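Local coordinates for cytoplasmic protein (Cryptococcus neoformans var. grubii serotype A, PDB 7LPO) that probably hydrolyses steryl beta-glucosides, releasing the sugar from the sterol, as a sterylglucosidase of glycosyl hydrolase family 5, at residues A[156-168]-A[352-364]. Residues are numbered along the deposited sequence; the frame is centred on the assembly and turned at random.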
ATOM      1  N   ALA A 156     -10.246  -1.451  10.157  1.00 14.39           N
ATOM      2  CA  ALA A 156     -11.529  -2.007  10.552  1.00 14.40           C
ATOM      3  C   ALA A 156     -12.234  -1.143  11.602  1.00 14.43           C
ATOM      4  O   ALA A 156     -11.586  -0.433  12.376  1.00 14.46           O
ATOM      5  CB  ALA A 156     -11.340  -3.418  11.091  1.00 14.44           C
ATOM      6  N   PRO A 157     -13.568  -1.184  11.643  1.00 14.43           N
ATOM      7  CA  PRO A 157     -14.290  -0.414  12.661  1.00 14.46           C
ATOM      8  C   PRO A 157     -14.080  -0.988  14.053  1.00 14.52           C
ATOM      9  O   PRO A 157     -13.808  -2.176  14.234  1.00 14.54           O
ATOM     10  CB  PRO A 157     -15.758  -0.511  12.224  1.00 14.44           C
ATOM     11  CG  PRO A 157     -15.833  -1.713  11.342  1.00 14.42           C
ATOM     12  CD  PRO A 157     -14.475  -1.836  10.681  1.00 14.40           C
ATOM     13  N   LEU A 158     -14.223  -0.111  15.047  1.00 14.72           N
ATOM     14  CA  LEU A 158     -13.943  -0.488  16.429  1.00 14.80           C
ATOM     15  C   LEU A 158     -14.757  -1.696  16.880  1.00 14.68           C
ATOM     16  O   LEU A 158     -14.289  -2.482  17.714  1.00 14.73           O
ATOM     17  CB  LEU A 158     -14.220   0.702  17.349  1.00 15.90           C
ATOM     18  CG  LEU A 158     -14.160   0.482  18.857  1.00 16.75           C
ATOM     19  CD1 LEU A 158     -12.742   0.189  19.318  1.00 17.35           C
ATOM     20  CD2 LEU A 158     -14.709   1.724  19.549  1.00 17.49           C
ATOM     21  N   TRP A 159     -15.968  -1.869  16.354  1.00 14.63           N
ATOM     22  CA  TRP A 159     -16.777  -2.963  16.860  1.00 14.66           C
ATOM     23  C   TRP A 159     -16.213  -4.330  16.491  1.00 14.66           C
ATOM     24  O   TRP A 159     -16.631  -5.324  17.094  1.00 14.70           O
ATOM     25  CB  TRP A 159     -18.228  -2.831  16.384  1.00 14.63           C
ATOM     26  CG  TRP A 159     -18.473  -2.746  14.894  1.00 14.57           C
ATOM     27  CD1 TRP A 159     -18.750  -1.624  14.178  1.00 14.52           C
ATOM     28  CD2 TRP A 159     -18.516  -3.834  13.965  1.00 14.54           C
ATOM     29  NE1 TRP A 159     -18.958  -1.938  12.858  1.00 14.47           N
ATOM     30  CE2 TRP A 159     -18.817  -3.291  12.701  1.00 14.48           C
ATOM     31  CE3 TRP A 159     -18.333  -5.214  14.081  1.00 14.56           C
ATOM     32  CZ2 TRP A 159     -18.928  -4.075  11.560  1.00 14.45           C
ATOM     33  CZ3 TRP A 159     -18.443  -5.992  12.947  1.00 14.52           C
ATOM     34  CH2 TRP A 159     -18.737  -5.422  11.701  1.00 14.47           C
ATOM     35  N   THR A 160     -15.269  -4.414  15.542  1.00 14.62           N
ATOM     36  CA  THR A 160     -14.675  -5.718  15.246  1.00 14.62           C
ATOM     37  C   THR A 160     -13.835  -6.221  16.412  1.00 14.69           C
ATOM     38  O   THR A 160     -13.753  -7.433  16.639  1.00 14.71           O
ATOM     39  CB  THR A 160     -13.816  -5.676  13.972  1.00 14.57           C
ATOM     40  OG1 THR A 160     -12.750  -4.720  14.114  1.00 14.57           O
ATOM     41  CG2 THR A 160     -14.678  -5.334  12.763  1.00 14.51           C
ATOM     42  N   LEU A 161     -13.200  -5.314  17.156  1.00 14.76           N
ATOM     43  CA  LEU A 161     -12.464  -5.723  18.351  1.00 15.18           C
ATOM     44  C   LEU A 161     -13.389  -6.387  19.367  1.00 14.83           C
ATOM     45  O   LEU A 161     -13.068  -7.444  19.929  1.00 14.87           O
ATOM     46  CB  LEU A 161     -11.777  -4.514  18.984  1.00 14.79           C
ATOM     47  CG  LEU A 161     -10.418  -4.108  18.424  1.00 14.77           C
ATOM     48  CD1 LEU A 161     -10.593  -3.593  17.020  1.00 14.70           C
ATOM     49  CD2 LEU A 161      -9.768  -3.047  19.302  1.00 17.15           C
ATOM     50  N   TYR A 162     -14.530  -5.754  19.645  1.00 14.83           N
ATOM     51  CA  TYR A 162     -15.495  -6.348  20.559  1.00 14.88           C
ATOM     52  C   TYR A 162     -15.997  -7.681  20.031  1.00 14.87           C
ATOM     53  O   TYR A 162     -16.151  -8.637  20.796  1.00 14.93           O
ATOM     54  CB  TYR A 162     -16.652  -5.383  20.773  1.00 14.87           C
ATOM     55  CG  TYR A 162     -16.306  -4.206  21.627  1.00 14.90           C
ATOM     56  CD1 TYR A 162     -16.126  -4.352  22.996  1.00 14.98           C
ATOM     57  CD2 TYR A 162     -16.155  -2.952  21.078  1.00 14.86           C
ATOM     58  CE1 TYR A 162     -15.824  -3.283  23.790  1.00 15.01           C
ATOM     59  CE2 TYR A 162     -15.852  -1.869  21.871  1.00 14.89           C
ATOM     60  CZ  TYR A 162     -15.694  -2.043  23.228  1.00 14.97           C
ATOM     61  OH  TYR A 162     -15.393  -0.966  24.019  1.00 15.00           O
ATOM     62  N   ALA A 163     -16.236  -7.775  18.722  1.00 14.81           N
ATOM     63  CA  ALA A 163     -16.654  -9.049  18.150  1.00 14.80           C
ATOM     64  C   ALA A 163     -15.630 -10.144  18.428  1.00 14.84           C
ATOM     65  O   ALA A 163     -16.008 -11.311  18.615  1.00 14.87           O
ATOM     66  CB  ALA A 163     -16.894  -8.898  16.652  1.00 14.73           C
ATOM     67  N   CYS A 164     -14.341  -9.787  18.483  1.00 14.84           N
ATOM     68  CA  CYS A 164     -13.259 -10.724  18.769  1.00 14.87           C
ATOM     69  C   CYS A 164     -13.026 -10.934  20.261  1.00 14.95           C
ATOM     70  O   CYS A 164     -12.085 -11.647  20.633  1.00 14.99           O
ATOM     71  CB  CYS A 164     -11.962 -10.244  18.112  1.00 14.84           C
ATOM     72  SG  CYS A 164     -12.039 -10.286  16.288  1.00 15.26           S
ATOM     73  N   GLY A 165     -13.865 -10.355  21.116  1.00 17.09           N
ATOM     74  CA  GLY A 165     -13.745 -10.568  22.543  1.00 17.17           C
ATOM     75  C   GLY A 165     -12.618  -9.812  23.196  1.00 17.20           C
ATOM     76  O   GLY A 165     -12.118 -10.240  24.234  1.00 17.27           O
ATOM     77  N   ILE A 166     -12.211  -8.690  22.618  1.00 16.28           N
ATOM     78  CA  ILE A 166     -11.068  -7.916  23.078  1.00 16.96           C
ATOM     79  C   ILE A 166     -11.597  -6.621  23.667  1.00 17.23           C
ATOM     80  O   ILE A 166     -12.465  -5.976  23.069  1.00 16.51           O
ATOM     81  CB  ILE A 166     -10.082  -7.638  21.925  1.00 16.23           C
ATOM     82  CG1 ILE A 166      -9.271  -8.893  21.607  1.00 17.85           C
ATOM     83  CG2 ILE A 166      -9.143  -6.502  22.276  1.00 16.24           C
ATOM     84  CD1 ILE A 166      -8.630  -8.877  20.236  1.00 18.36           C
ATOM     85  N   ASP A 167     -11.099  -6.257  24.847  1.00 15.13           N
ATOM     86  CA  ASP A 167     -11.416  -4.971  25.454  1.00 16.53           C
ATOM     87  C   ASP A 167     -10.432  -3.932  24.933  1.00 16.72           C
ATOM     88  O   ASP A 167      -9.251  -3.959  25.327  1.00 15.69           O
ATOM     89  CB  ASP A 167     -11.346  -5.055  26.969  1.00 20.35           C
ATOM     90  CG  ASP A 167     -12.018  -3.858  27.659  1.00 22.74           C
ATOM     91  OD1 ASP A 167     -12.073  -2.768  27.034  1.00 21.29           O
ATOM     92  OD2 ASP A 167     -12.492  -4.006  28.817  1.00 23.19           O
ATOM     93  N   PRO A 168     -10.856  -2.999  24.073  1.00 18.84           N
ATOM     94  CA  PRO A 168      -9.886  -2.056  23.481  1.00 16.97           C
ATOM     95  C   PRO A 168      -9.087  -1.264  24.504  1.00 16.10           C
ATOM     96  O   PRO A 168      -7.939  -0.886  24.235  1.00 18.32           O
ATOM     97  CB  PRO A 168     -10.765  -1.126  22.628  1.00 18.96           C
ATOM     98  CG  PRO A 168     -12.083  -1.874  22.433  1.00 19.85           C
ATOM     99  CD  PRO A 168     -12.251  -2.730  23.654  1.00 19.72           C
ATOM    100  N   LYS A 352     -24.415  -4.499  22.923  1.00 15.26           N
ATOM    101  CA  LYS A 352     -24.551  -3.159  22.376  1.00 15.14           C
ATOM    102  C   LYS A 352     -24.644  -3.169  20.855  1.00 19.45           C
ATOM    103  O   LYS A 352     -25.548  -2.547  20.284  1.00 19.61           O
ATOM    104  CB  LYS A 352     -23.369  -2.303  22.818  1.00 16.85           C
ATOM    105  CG  LYS A 352     -23.142  -1.069  21.965  1.00 21.14           C
ATOM    106  CD  LYS A 352     -22.155  -0.112  22.636  1.00 23.27           C
ATOM    107  CE  LYS A 352     -21.723   0.985  21.685  1.00 26.08           C
ATOM    108  NZ  LYS A 352     -20.536   1.721  22.205  1.00 28.69           N
ATOM    109  N   TRP A 353     -23.706  -3.857  20.190  1.00 19.60           N
ATOM    110  CA  TRP A 353     -23.641  -3.839  18.734  1.00 19.39           C
ATOM    111  C   TRP A 353     -24.609  -4.819  18.085  1.00 20.18           C
ATOM    112  O   TRP A 353     -24.866  -4.705  16.883  1.00 20.52           O
ATOM    113  CB  TRP A 353     -22.209  -4.137  18.281  1.00 20.50           C
ATOM    114  CG  TRP A 353     -21.211  -3.136  18.810  1.00 20.96           C
ATOM    115  CD1 TRP A 353     -20.350  -3.302  19.860  1.00 20.44           C
ATOM    116  CD2 TRP A 353     -20.987  -1.815  18.312  1.00 21.54           C
ATOM    117  NE1 TRP A 353     -19.602  -2.164  20.040  1.00 21.02           N
ATOM    118  CE2 TRP A 353     -19.975  -1.236  19.103  1.00 21.22           C
ATOM    119  CE3 TRP A 353     -21.542  -1.067  17.270  1.00 20.69           C
ATOM    120  CZ2 TRP A 353     -19.503   0.057  18.879  1.00 20.95           C
ATOM    121  CZ3 TRP A 353     -21.075   0.214  17.051  1.00 20.11           C
ATOM    122  CH2 TRP A 353     -20.066   0.765  17.852  1.00 19.90           C
ATOM    123  N   GLY A 354     -25.137  -5.779  18.837  1.00 25.73           N
ATOM    124  CA  GLY A 354     -26.269  -6.559  18.372  1.00 26.19           C
ATOM    125  C   GLY A 354     -25.975  -7.879  17.692  1.00 28.39           C
ATOM    126  O   GLY A 354     -26.616  -8.212  16.693  1.00 34.10           O
ATOM    127  N   TRP A 355     -25.029  -8.651  18.210  1.00 20.41           N
ATOM    128  CA  TRP A 355     -24.853 -10.033  17.791  1.00 19.60           C
ATOM    129  C   TRP A 355     -25.025 -10.936  19.004  1.00 14.88           C
ATOM    130  O   TRP A 355     -25.032 -10.480  20.150  1.00 14.93           O
ATOM    131  CB  TRP A 355     -23.481 -10.254  17.125  1.00 18.14           C
ATOM    132  CG  TRP A 355     -22.315  -9.791  17.935  1.00 16.39           C
ATOM    133  CD1 TRP A 355     -21.800 -10.388  19.045  1.00 17.97           C
ATOM    134  CD2 TRP A 355     -21.518  -8.625  17.699  1.00 16.63           C
ATOM    135  NE1 TRP A 355     -20.719  -9.668  19.518  1.00 18.35           N
ATOM    136  CE2 TRP A 355     -20.535  -8.575  18.713  1.00 18.22           C
ATOM    137  CE3 TRP A 355     -21.543  -7.616  16.738  1.00 16.81           C
ATOM    138  CZ2 TRP A 355     -19.583  -7.558  18.784  1.00 14.80           C
ATOM    139  CZ3 TRP A 355     -20.588  -6.614  16.804  1.00 16.93           C
ATOM    140  CH2 TRP A 355     -19.625  -6.593  17.827  1.00 17.55           C
ATOM    141  N   THR A 356     -25.173 -12.230  18.740  1.00 16.41           N
ATOM    142  CA  THR A 356     -25.252 -13.247  19.782  1.00 20.24           C
ATOM    143  C   THR A 356     -23.975 -14.078  19.752  1.00 20.71           C
ATOM    144  O   THR A 356     -23.642 -14.673  18.722  1.00 22.95           O
ATOM    145  CB  THR A 356     -26.476 -14.146  19.585  1.00 25.23           C
ATOM    146  OG1 THR A 356     -27.659 -13.343  19.538  1.00 26.48           O
ATOM    147  CG2 THR A 356     -26.606 -15.152  20.723  1.00 28.24           C
ATOM    148  N   ARG A 357     -23.278 -14.136  20.878  1.00 15.83           N
ATOM    149  CA  ARG A 357     -22.056 -14.913  20.987  1.00 17.50           C
ATOM    150  C   ARG A 357     -22.368 -16.308  21.514  1.00 17.60           C
ATOM    151  O   ARG A 357     -23.162 -16.470  22.444  1.00 16.11           O
ATOM    152  CB  ARG A 357     -21.058 -14.215  21.909  1.00 17.87           C
ATOM    153  CG  ARG A 357     -19.622 -14.707  21.744  1.00 18.67           C
ATOM    154  CD  ARG A 357     -18.727 -14.058  22.768  1.00 18.36           C
ATOM    155  NE  ARG A 357     -18.695 -12.604  22.638  1.00 18.58           N
ATOM    156  CZ  ARG A 357     -18.004 -11.951  21.706  1.00 15.03           C
ATOM    157  NH1 ARG A 357     -17.295 -12.621  20.805  1.00 15.00           N
ATOM    158  NH2 ARG A 357     -18.030 -10.630  21.667  1.00 15.00           N
ATOM    159  N   GLY A 358     -21.744 -17.313  20.900  1.00 18.47           N
ATOM    160  CA  GLY A 358     -22.008 -18.689  21.272  1.00 21.35           C
ATOM    161  C   GLY A 358     -21.491 -19.022  22.657  1.00 24.75           C
ATOM    162  O   GLY A 358     -20.597 -18.372  23.197  1.00 26.96           O
ATOM    163  N   LYS A 359     -22.061 -20.082  23.237  1.00 30.69           N
ATOM    164  CA  LYS A 359     -21.775 -20.395  24.631  1.00 32.43           C
ATOM    165  C   LYS A 359     -20.409 -21.037  24.835  1.00 31.53           C
ATOM    166  O   LYS A 359     -19.894 -21.014  25.953  1.00 31.70           O
ATOM    167  CB  LYS A 359     -22.853 -21.316  25.210  1.00 38.03           C
ATOM    168  CG  LYS A 359     -24.187 -20.629  25.559  1.00 44.10           C
ATOM    169  CD  LYS A 359     -24.050 -19.420  26.506  1.00 49.45           C
ATOM    170  CE  LYS A 359     -22.985 -19.622  27.590  1.00 52.67           C
ATOM    171  NZ  LYS A 359     -23.061 -18.570  28.664  1.00 52.82           N
ATOM    172  N   GLU A 360     -19.796 -21.608  23.811  1.00 32.96           N
ATOM    173  CA  GLU A 360     -18.452 -22.144  23.988  1.00 33.77           C
ATOM    174  C   GLU A 360     -17.360 -21.098  23.767  1.00 28.97           C
ATOM    175  O   GLU A 360     -16.176 -21.406  23.944  1.00 28.77           O
ATOM    176  CB  GLU A 360     -18.240 -23.350  23.066  1.00 39.50           C
ATOM    177  CG  GLU A 360     -19.023 -24.606  23.494  1.00 48.12           C
ATOM    178  CD  GLU A 360     -19.060 -24.821  25.016  1.00 58.45           C
ATOM    179  OE1 GLU A 360     -20.070 -24.429  25.657  1.00 61.73           O
ATOM    180  OE2 GLU A 360     -18.078 -25.370  25.569  1.00 62.45           O
ATOM    181  N   TRP A 361     -17.723 -19.868  23.418  1.00 22.64           N
ATOM    182  CA  TRP A 361     -16.756 -18.777  23.281  1.00 20.46           C
ATOM    183  C   TRP A 361     -16.527 -18.187  24.660  1.00 20.64           C
ATOM    184  O   TRP A 361     -17.209 -17.250  25.072  1.00 21.31           O
ATOM    185  CB  TRP A 361     -17.257 -17.706  22.320  1.00 19.61           C
ATOM    186  CG  TRP A 361     -16.187 -16.754  21.872  1.00 16.85           C
ATOM    187  CD1 TRP A 361     -15.048 -16.400  22.555  1.00 16.69           C
ATOM    188  CD2 TRP A 361     -16.145 -16.039  20.633  1.00 15.07           C
ATOM    189  NE1 TRP A 361     -14.309 -15.504  21.817  1.00 15.12           N
ATOM    190  CE2 TRP A 361     -14.955 -15.269  20.632  1.00 15.05           C
ATOM    191  CE3 TRP A 361     -16.998 -15.974  19.524  1.00 15.09           C
ATOM    192  CZ2 TRP A 361     -14.603 -14.451  19.576  1.00 14.98           C
ATOM    193  CZ3 TRP A 361     -16.646 -15.168  18.472  1.00 15.38           C
ATOM    194  CH2 TRP A 361     -15.452 -14.412  18.500  1.00 15.31           C
ATOM    195  N   ALA A 362     -15.558 -18.740  25.385  1.00 22.06           N
ATOM    196  CA  ALA A 362     -15.266 -18.244  26.721  1.00 20.62           C
ATOM    197  C   ALA A 362     -14.789 -16.800  26.645  1.00 21.31           C
ATOM    198  O   ALA A 362     -13.983 -16.437  25.784  1.00 22.29           O
ATOM    199  CB  ALA A 362     -14.207 -19.116  27.390  1.00 19.58           C
ATOM    200  N   LEU A 363     -15.315 -15.968  27.536  1.00 21.03           N
ATOM    201  CA  LEU A 363     -14.948 -14.567  27.617  1.00 21.50           C
ATOM    202  C   LEU A 363     -14.124 -14.317  28.874  1.00 22.00           C
ATOM    203  O   LEU A 363     -14.151 -15.093  29.832  1.00 22.56           O
ATOM    204  CB  LEU A 363     -16.193 -13.679  27.608  1.00 21.65           C
ATOM    205  CG  LEU A 363     -16.940 -13.647  26.270  1.00 22.85           C
ATOM    206  CD1 LEU A 363     -18.312 -12.987  26.445  1.00 26.87           C
ATOM    207  CD2 LEU A 363     -16.124 -12.935  25.221  1.00 22.75           C
ATOM    208  N   GLY A 364     -13.365 -13.227  28.847  1.00 22.94           N
ATOM    209  CA  GLY A 364     -12.594 -12.842  30.007  1.00 22.86           C
ATOM    210  C   GLY A 364     -11.412 -13.726  30.310  1.00 20.99           C
ATOM    211  O   GLY A 364     -10.825 -13.600  31.385  1.00 19.75           O
TER
HETATM  212  O   HOH W   1     -11.757 -14.005  22.211  1.00 21.28           O
HETATM  213  O   HOH W   2     -12.828 -12.609  25.666  1.00 24.46           O
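Trp-353 and Trp-355 lie against the short helix 159-163, and Arg-357 grips its C-terminal end: the end of helix 350-353 and the loop after it serve both the apolar flank and the polar terminus of a helix. Packing is close at Trp-353 and Trp-355. The methylene CB of Trp-159 sits over the centre of the Trp-353 indole, 3.6 Å from the centroid of the five-membered ring, a CH-pi contact. With chi1 at 56°, CG of Trp-159 stands between its backbone N and carbonyl carbon; the indole extends past Trp-353, its CE3 crossing Trp-355 CZ3 obliquely at 3.8 Å, while NE1 bonds to Glu-109 O. Tyr-162 meets the same Trp-353 ring obliquely, while its hydroxyl bonds to Glu-66. Ala-163 CB rests over one face of Trp-355, nearer the rim, 3.7 Å from CZ2.

At the helix end the guanidinium of Arg-357 donates to two carbonyl oxygens. NH1 gives a nearly straight bond to Ala-163 O (2.9 Å, 171°), approaching from above the carbonyl plane; NH2 makes a more bent one to Tyr-162 O (2.9 Å). Gly-165 N reaches that oxygen from the opposite face. Asp-345 forms a salt bridge with NH2, and NH1 lies over a face of Trp-361, offset toward the rim.

Beyond this the contact loosens: one water joins Cys-164 O to Trp-361 NE1, another Gly-165 O to Gly-364 N, and Leu-363 CD2 stays 4.3 Å from Gly-165 CA. The whole combines an aromatic cluster of Trp-159, Tyr-162 and Trp-353 with a Schellman motif at Gly-165, Arg-357 being hydrogen-bonded to last-turn carbonyls.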